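Local coordinates for polysaccharide deacetylase-like protein (PDB 4V33) that probably acts as a zinc-dependent polysaccharide deacetylase and is required for osmotic stability and maintenance of cell shape in Bacillus anthracis, at residues Val146-Ala151 / Thr203-Met208. Sequence-based numbering, arbitrary orientation.
With ZN (zinc ion), chain D; ACT (acetate ion), chain C.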
# COMPACT_ATOMS: atom_id res chain seq x y z
N VAL A 146 2.63 -5.55 -4.31
CA VAL A 146 3.90 -5.15 -3.72
C VAL A 146 4.99 -5.73 -4.61
O VAL A 146 5.27 -6.93 -4.56
CB VAL A 146 4.02 -5.65 -2.27
CG1 VAL A 146 5.35 -5.19 -1.66
CG2 VAL A 146 2.84 -5.15 -1.44
N LEU A 147 5.57 -4.88 -5.45
CA LEU A 147 6.58 -5.32 -6.42
C LEU A 147 7.91 -5.59 -5.76
O LEU A 147 8.33 -4.86 -4.86
CB LEU A 147 6.78 -4.24 -7.48
CG LEU A 147 5.58 -3.95 -8.38
CD1 LEU A 147 5.77 -2.64 -9.14
CD2 LEU A 147 5.41 -5.10 -9.37
N MET A 148 8.59 -6.64 -6.22
CA MET A 148 9.92 -6.98 -5.72
C MET A 148 10.96 -6.92 -6.84
O MET A 148 10.93 -7.73 -7.78
CB MET A 148 9.92 -8.37 -5.11
CG MET A 148 11.31 -8.82 -4.64
SD MET A 148 11.32 -10.44 -3.87
CE MET A 148 10.60 -11.41 -5.19
N TYR A 149 11.86 -5.95 -6.72
CA TYR A 149 13.04 -5.84 -7.58
C TYR A 149 14.30 -6.18 -6.79
O TYR A 149 14.29 -6.16 -5.56
CB TYR A 149 13.18 -4.42 -8.09
CG TYR A 149 12.13 -3.99 -9.09
CD1 TYR A 149 12.29 -4.25 -10.45
CD2 TYR A 149 10.99 -3.31 -8.68
CE1 TYR A 149 11.36 -3.86 -11.37
CE2 TYR A 149 10.03 -2.91 -9.60
CZ TYR A 149 10.22 -3.18 -10.94
OH TYR A 149 9.27 -2.77 -11.84
N HIS A 150 15.37 -6.50 -7.51
CA HIS A 150 16.68 -6.68 -6.92
C HIS A 150 17.69 -5.72 -7.56
O HIS A 150 17.78 -4.57 -7.15
CB HIS A 150 17.13 -8.13 -7.02
CG HIS A 150 16.45 -9.02 -6.03
ND1 HIS A 150 15.15 -9.46 -6.19
CD2 HIS A 150 16.87 -9.52 -4.84
CE1 HIS A 150 14.82 -10.22 -5.16
NE2 HIS A 150 15.84 -10.25 -4.32
N ALA A 151 18.42 -6.19 -8.57
CA ALA A 151 19.39 -5.34 -9.25
C ALA A 151 18.71 -4.56 -10.37
O ALA A 151 17.87 -5.09 -11.09
CB ALA A 151 20.51 -6.19 -9.82
N THR A 203 9.25 -2.09 -4.29
CA THR A 203 10.29 -2.43 -3.31
C THR A 203 11.52 -3.03 -3.99
O THR A 203 11.41 -3.69 -5.04
CB THR A 203 9.81 -3.39 -2.17
OG1 THR A 203 9.79 -4.75 -2.64
CG2 THR A 203 8.43 -3.00 -1.65
N PHE A 204 12.66 -2.84 -3.34
CA PHE A 204 13.96 -3.34 -3.79
C PHE A 204 14.60 -4.09 -2.65
O PHE A 204 14.59 -3.62 -1.50
CB PHE A 204 14.88 -2.18 -4.16
CG PHE A 204 14.36 -1.34 -5.27
CD1 PHE A 204 13.54 -0.26 -5.00
CD2 PHE A 204 14.70 -1.61 -6.59
CE1 PHE A 204 13.04 0.55 -6.02
CE2 PHE A 204 14.20 -0.81 -7.63
CZ PHE A 204 13.37 0.27 -7.34
N ASP A 205 15.18 -5.24 -2.97
CA ASP A 205 15.87 -6.04 -1.96
C ASP A 205 17.38 -5.96 -2.09
O ASP A 205 17.92 -6.19 -3.18
CB ASP A 205 15.46 -7.51 -2.05
CG ASP A 205 14.07 -7.78 -1.49
OD1 ASP A 205 13.34 -6.81 -1.21
OD2 ASP A 205 13.72 -8.96 -1.32
N ASP A 206 18.01 -5.63 -0.96
CA ASP A 206 19.43 -5.84 -0.62
C ASP A 206 20.25 -4.57 -0.41
O ASP A 206 21.19 -4.56 0.40
CB ASP A 206 20.20 -6.78 -1.56
CG ASP A 206 19.64 -8.20 -1.59
OD1 ASP A 206 18.68 -8.55 -0.84
OD2 ASP A 206 20.19 -8.98 -2.40
N GLY A 207 19.92 -3.50 -1.13
CA GLY A 207 20.71 -2.29 -1.05
C GLY A 207 21.93 -2.31 -1.95
O GLY A 207 22.99 -1.80 -1.58
N MET A 208 21.79 -2.91 -3.13
CA MET A 208 22.86 -2.85 -4.12
C MET A 208 23.11 -1.42 -4.58
O MET A 208 22.17 -0.63 -4.72
CB MET A 208 22.52 -3.73 -5.32
CG MET A 208 22.54 -5.20 -5.01
SD MET A 208 22.08 -6.19 -6.45
CE MET A 208 20.46 -6.74 -5.93
ZN ZN D . 17.66 -10.36 -0.35
C ACT C . 15.34 -11.85 -0.94
O ACT C . 15.66 -10.76 -1.50
OXT ACT C . 16.25 -12.68 -0.70
CH3 ACT C . 13.92 -12.14 -0.58
O HOH W 1 18.33 -11.18 -2.09
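Two neighbouring parallel strands, 146-149 and 199-206, run together to the zinc site of the deacetylase domain, where His-150 and Asp-205 both approach one oxygen of a bound acetate. The strands are joined first at the carbonyl oxygen of Leu-147, which accepts both Thr-203 N and, at 2.7 Å, Thr-203 OG1. A chi1 of 80° sets this hydroxyl between the backbone N and the carbonyl carbon, from where it also reaches Arg-343. Tyr-149 continues the pairing through N to Thr-203 O and through O to Asp-205 N, each 2.9 Å. On the face that carries Tyr-149 and Phe-204, CD2 of Phe-204 packs against CB of Tyr-149 at 3.5 Å; the two ring planes lie 27° from each other and are so far offset that they hardly stack, and the tyrosine hydroxyl bonds to Gln-173. On the face of Met-148 and Thr-203, Met-148 SD lies near Asp-205 OD2, a carboxylate oxygen that forms a salt bridge with Arg-343.

The strand ends open onto the metal centre of the NodB-like fold, a distorted beta/alpha barrel. The zinc ion is bound by Asp-206 OD1 at 2.1 Å together with His-264 and His-268, the Asp-His-His triad of this family, and by acetate O and a water that also donates to Asp-206 OD2. His-150 NE2 gives a hydrogen bond of 2.9 Å (151°) to that acetate oxygen, while CB of Asp-205 sits over one face of the imidazole. The acetate, likely a crystallisation additive and not a substrate, is also held by Phe-303 N. Beyond the site the chain of Met-208, bent at chi3, brings CE to 3.4 Å from Ala-151 N and SD against Ala-151 CB.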